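Local coordinates for autoinducer 2 sensor kinase/phosphatase LuxQ (PDB 3C38), which senses, through this periplasmic domain, the complex of LuxP with the quorum-sensing signal AI-2 and switches between histidine kinase and phosphatase activity, at residues N176-P188 against T192-H206. Sequence-based numbering, arbitrary orientation.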
# COMPACT_ATOMS: atom_id res chain seq x y z
N ASN A 176 3.20 -10.50 16.95
CA ASN A 176 3.37 -11.86 17.46
C ASN A 176 2.08 -12.66 17.37
O ASN A 176 1.81 -13.51 18.22
CB ASN A 176 3.86 -11.82 18.91
CG ASN A 176 5.23 -11.16 19.04
OD1 ASN A 176 5.33 -9.98 19.41
ND2 ASN A 176 6.28 -11.91 18.73
N SER A 177 1.30 -12.40 16.33
CA SER A 177 0.04 -13.10 16.13
C SER A 177 0.28 -14.46 15.48
O SER A 177 1.24 -14.65 14.74
CB SER A 177 -0.89 -12.27 15.24
OG SER A 177 -1.19 -11.02 15.83
N GLU A 178 -0.62 -15.40 15.77
CA GLU A 178 -0.54 -16.75 15.22
C GLU A 178 -0.69 -16.70 13.71
O GLU A 178 0.09 -17.29 12.96
CB GLU A 178 -1.67 -17.60 15.76
CG GLU A 178 -1.28 -18.70 16.69
CD GLU A 178 -2.49 -19.52 17.08
OE1 GLU A 178 -2.95 -20.35 16.25
OE2 GLU A 178 -2.99 -19.31 18.21
N ASN A 179 -1.74 -16.01 13.27
CA ASN A 179 -2.05 -15.88 11.86
C ASN A 179 -2.94 -14.66 11.66
O ASN A 179 -3.70 -14.26 12.55
CB ASN A 179 -2.79 -17.12 11.34
CG ASN A 179 -1.86 -18.19 10.81
OD1 ASN A 179 -1.03 -17.94 9.92
ND2 ASN A 179 -1.99 -19.39 11.32
N LEU A 180 -2.84 -14.08 10.47
CA LEU A 180 -3.66 -12.94 10.10
C LEU A 180 -4.25 -13.13 8.71
O LEU A 180 -3.70 -13.84 7.86
CB LEU A 180 -2.84 -11.64 10.10
CG LEU A 180 -2.19 -11.13 11.39
CD1 LEU A 180 -1.36 -9.90 11.02
CD2 LEU A 180 -3.23 -10.79 12.45
N VAL A 181 -5.39 -12.48 8.49
CA VAL A 181 -6.06 -12.52 7.20
C VAL A 181 -6.55 -11.10 6.91
O VAL A 181 -7.31 -10.53 7.69
CB VAL A 181 -7.30 -13.44 7.21
CG1 VAL A 181 -7.95 -13.40 5.83
CG2 VAL A 181 -6.92 -14.87 7.60
N LEU A 182 -6.09 -10.53 5.80
CA LEU A 182 -6.52 -9.20 5.43
C LEU A 182 -7.64 -9.41 4.43
O LEU A 182 -7.46 -10.07 3.41
CB LEU A 182 -5.38 -8.39 4.80
CG LEU A 182 -5.75 -7.00 4.27
CD1 LEU A 182 -6.34 -6.16 5.39
CD2 LEU A 182 -4.51 -6.31 3.69
N ALA A 183 -8.80 -8.84 4.72
CA ALA A 183 -9.94 -9.02 3.84
C ALA A 183 -10.79 -7.78 3.66
O ALA A 183 -10.68 -6.82 4.42
CB ALA A 183 -10.81 -10.17 4.35
N VAL A 184 -11.65 -7.84 2.64
CA VAL A 184 -12.60 -6.80 2.32
C VAL A 184 -13.94 -7.51 2.36
O VAL A 184 -14.27 -8.27 1.45
CB VAL A 184 -12.38 -6.22 0.89
CG1 VAL A 184 -13.48 -5.22 0.56
CG2 VAL A 184 -11.01 -5.55 0.79
N ASP A 185 -14.71 -7.28 3.42
CA ASP A 185 -16.01 -7.90 3.58
C ASP A 185 -15.83 -9.40 3.87
O ASP A 185 -15.50 -9.80 4.98
CB ASP A 185 -16.86 -7.69 2.32
CG ASP A 185 -18.27 -8.25 2.45
OD1 ASP A 185 -18.71 -8.57 3.58
OD2 ASP A 185 -18.96 -8.36 1.41
N THR A 186 -16.03 -10.23 2.85
CA THR A 186 -15.88 -11.66 3.04
C THR A 186 -14.77 -12.19 2.14
O THR A 186 -14.37 -13.35 2.25
CB THR A 186 -17.22 -12.37 2.75
OG1 THR A 186 -17.73 -12.90 3.98
CG2 THR A 186 -17.07 -13.49 1.70
N THR A 187 -14.25 -11.31 1.29
CA THR A 187 -13.20 -11.67 0.36
C THR A 187 -11.80 -11.37 0.89
O THR A 187 -11.46 -10.23 1.21
CB THR A 187 -13.40 -10.94 -0.96
OG1 THR A 187 -14.74 -11.16 -1.42
CG2 THR A 187 -12.42 -11.44 -2.00
N PRO A 188 -10.97 -12.41 0.99
CA PRO A 188 -9.60 -12.25 1.48
C PRO A 188 -8.67 -11.61 0.45
O PRO A 188 -8.71 -11.97 -0.73
CB PRO A 188 -9.17 -13.68 1.80
CG PRO A 188 -10.47 -14.42 1.95
CD PRO A 188 -11.31 -13.83 0.87
N THR A 192 -1.80 -15.21 5.99
CA THR A 192 -0.54 -15.78 6.44
C THR A 192 -0.68 -17.27 6.74
O THR A 192 0.31 -17.93 7.08
CB THR A 192 -0.03 -15.11 7.73
OG1 THR A 192 -0.99 -15.30 8.77
CG2 THR A 192 0.22 -13.63 7.52
N LEU A 193 -1.89 -17.81 6.63
CA LEU A 193 -2.12 -19.24 6.91
C LEU A 193 -1.27 -20.16 6.02
O LEU A 193 -1.19 -19.96 4.80
CB LEU A 193 -3.60 -19.60 6.75
CG LEU A 193 -4.49 -19.28 7.96
CD1 LEU A 193 -4.54 -17.76 8.16
CD2 LEU A 193 -5.91 -19.81 7.74
N LYS A 194 -0.63 -21.15 6.65
CA LYS A 194 0.22 -22.10 5.91
C LYS A 194 -0.66 -23.14 5.21
O LYS A 194 -0.34 -23.59 4.12
CB LYS A 194 1.17 -22.84 6.86
CG LYS A 194 1.76 -22.01 7.98
CD LYS A 194 2.65 -20.89 7.48
CE LYS A 194 3.12 -20.01 8.65
NZ LYS A 194 1.98 -19.32 9.37
N GLY A 195 -1.76 -23.51 5.85
CA GLY A 195 -2.65 -24.49 5.26
C GLY A 195 -2.72 -25.75 6.09
O GLY A 195 -3.60 -26.59 5.88
N ASN A 196 -1.81 -25.87 7.03
CA ASN A 196 -1.76 -27.04 7.89
C ASN A 196 -2.40 -26.75 9.24
O ASN A 196 -2.21 -27.51 10.19
CB ASN A 196 -0.32 -27.46 8.10
CG ASN A 196 0.45 -26.44 8.90
OD1 ASN A 196 0.42 -25.25 8.59
ND2 ASN A 196 1.13 -26.90 9.95
N GLU A 197 -3.13 -25.64 9.32
CA GLU A 197 -3.80 -25.23 10.57
C GLU A 197 -5.11 -26.00 10.78
O GLU A 197 -5.69 -26.52 9.83
CB GLU A 197 -4.13 -23.73 10.55
CG GLU A 197 -2.96 -22.77 10.61
CD GLU A 197 -2.36 -22.47 9.25
OE1 GLU A 197 -2.97 -22.79 8.21
OE2 GLU A 197 -1.27 -21.88 9.22
N PRO A 198 -5.59 -26.06 12.03
CA PRO A 198 -6.83 -26.75 12.40
C PRO A 198 -8.04 -26.00 11.84
O PRO A 198 -9.12 -26.56 11.70
CB PRO A 198 -6.81 -26.70 13.93
CG PRO A 198 -5.34 -26.65 14.26
CD PRO A 198 -4.84 -25.67 13.24
N TYR A 199 -7.82 -24.72 11.54
CA TYR A 199 -8.88 -23.87 10.99
C TYR A 199 -8.53 -23.43 9.57
O TYR A 199 -7.36 -23.22 9.24
CB TYR A 199 -9.06 -22.65 11.90
CG TYR A 199 -7.76 -21.92 12.20
CD1 TYR A 199 -7.19 -21.05 11.27
CD2 TYR A 199 -7.10 -22.12 13.41
CE1 TYR A 199 -5.99 -20.41 11.53
CE2 TYR A 199 -5.90 -21.49 13.69
CZ TYR A 199 -5.35 -20.63 12.74
OH TYR A 199 -4.14 -20.02 13.00
N SER A 200 -9.55 -23.30 8.72
CA SER A 200 -9.34 -22.90 7.33
C SER A 200 -9.51 -21.39 7.12
O SER A 200 -10.06 -20.68 7.98
CB SER A 200 -10.32 -23.63 6.42
OG SER A 200 -11.65 -23.21 6.69
N LEU A 201 -9.05 -20.89 5.98
CA LEU A 201 -9.17 -19.47 5.67
C LEU A 201 -10.64 -19.10 5.68
O LEU A 201 -11.04 -18.06 6.23
CB LEU A 201 -8.58 -19.18 4.28
CG LEU A 201 -8.79 -17.76 3.76
CD1 LEU A 201 -8.23 -16.75 4.75
CD2 LEU A 201 -8.11 -17.61 2.41
N ASP A 202 -11.44 -19.97 5.06
CA ASP A 202 -12.88 -19.81 4.97
C ASP A 202 -13.52 -19.61 6.34
O ASP A 202 -14.37 -18.73 6.52
CB ASP A 202 -13.46 -21.05 4.29
CG ASP A 202 -14.92 -20.90 3.94
OD1 ASP A 202 -15.75 -20.70 4.87
OD2 ASP A 202 -15.24 -20.99 2.74
N TYR A 203 -13.11 -20.42 7.31
CA TYR A 203 -13.62 -20.32 8.68
C TYR A 203 -13.24 -18.97 9.29
O TYR A 203 -14.08 -18.28 9.86
CB TYR A 203 -13.04 -21.44 9.54
CG TYR A 203 -13.10 -21.14 11.02
CD1 TYR A 203 -14.31 -21.11 11.72
CD2 TYR A 203 -11.93 -20.83 11.73
CE1 TYR A 203 -14.35 -20.78 13.08
CE2 TYR A 203 -11.96 -20.49 13.09
CZ TYR A 203 -13.17 -20.47 13.75
OH TYR A 203 -13.20 -20.12 15.09
N VAL A 204 -11.97 -18.64 9.20
CA VAL A 204 -11.46 -17.38 9.72
C VAL A 204 -12.22 -16.18 9.13
O VAL A 204 -12.61 -15.30 9.89
CB VAL A 204 -9.97 -17.22 9.39
CG1 VAL A 204 -9.45 -15.92 9.96
CG2 VAL A 204 -9.18 -18.41 9.93
N VAL A 205 -12.45 -16.13 7.82
CA VAL A 205 -13.17 -14.96 7.30
C VAL A 205 -14.63 -14.90 7.66
O VAL A 205 -15.15 -13.82 7.90
CB VAL A 205 -13.10 -14.70 5.75
CG1 VAL A 205 -11.71 -14.28 5.35
CG2 VAL A 205 -13.58 -15.89 4.97
N HIS A 206 -15.33 -16.03 7.70
CA HIS A 206 -16.73 -15.93 8.05
C HIS A 206 -16.95 -16.14 9.53
O HIS A 206 -18.06 -16.40 9.96
CB HIS A 206 -17.57 -16.93 7.28
CG HIS A 206 -17.44 -16.83 5.80
ND1 HIS A 206 -16.52 -17.56 5.08
CD2 HIS A 206 -18.13 -16.10 4.89
CE1 HIS A 206 -16.65 -17.30 3.79
NE2 HIS A 206 -17.62 -16.41 3.65
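Thr192 N gives a backbone bond to Leu180 O at 3.0 Å, while the short helix 201-205 crosses strand 179-184 at -69°, 9.6 Å between axes. The side chain of Thr192 takes the place of a second backbone bond: Leu180 N gives a nearly straight bond to Thr192 OG1 at 2.8 Å. Asn179 OD1 lies 2.9 Å from Thr192 OG1. On its other branch Asn179 ND2 gives a nearly straight bond of 2.8 Å to Tyr199 OH, which lies in the amide plane, with amide and phenol ring 83° apart. A weak second bond reaches Glu197 OE2, whose carboxylate also receives Lys194 N and Gly195 N. Strands 179-184 and 187-191 form the outer hairpin of a four-stranded antiparallel sheet in this Cache-clan periplasmic region, and the helix packs over it. Val181 splits its two methyls between helix residues: CG1, anti to the backbone N (chi1 179°), meets Leu201 CD1 at 3.5 Å, and CG2 meets Val204 CG1 at 3.6 Å. Pro188 CG touches Val205 CG1. In the type II' turn of the hairpin, Thr186 OG1 approaches the His206 ring obliquely, 3.4 Å from CD2, while His206 ND1 bonds back to Asp202 O.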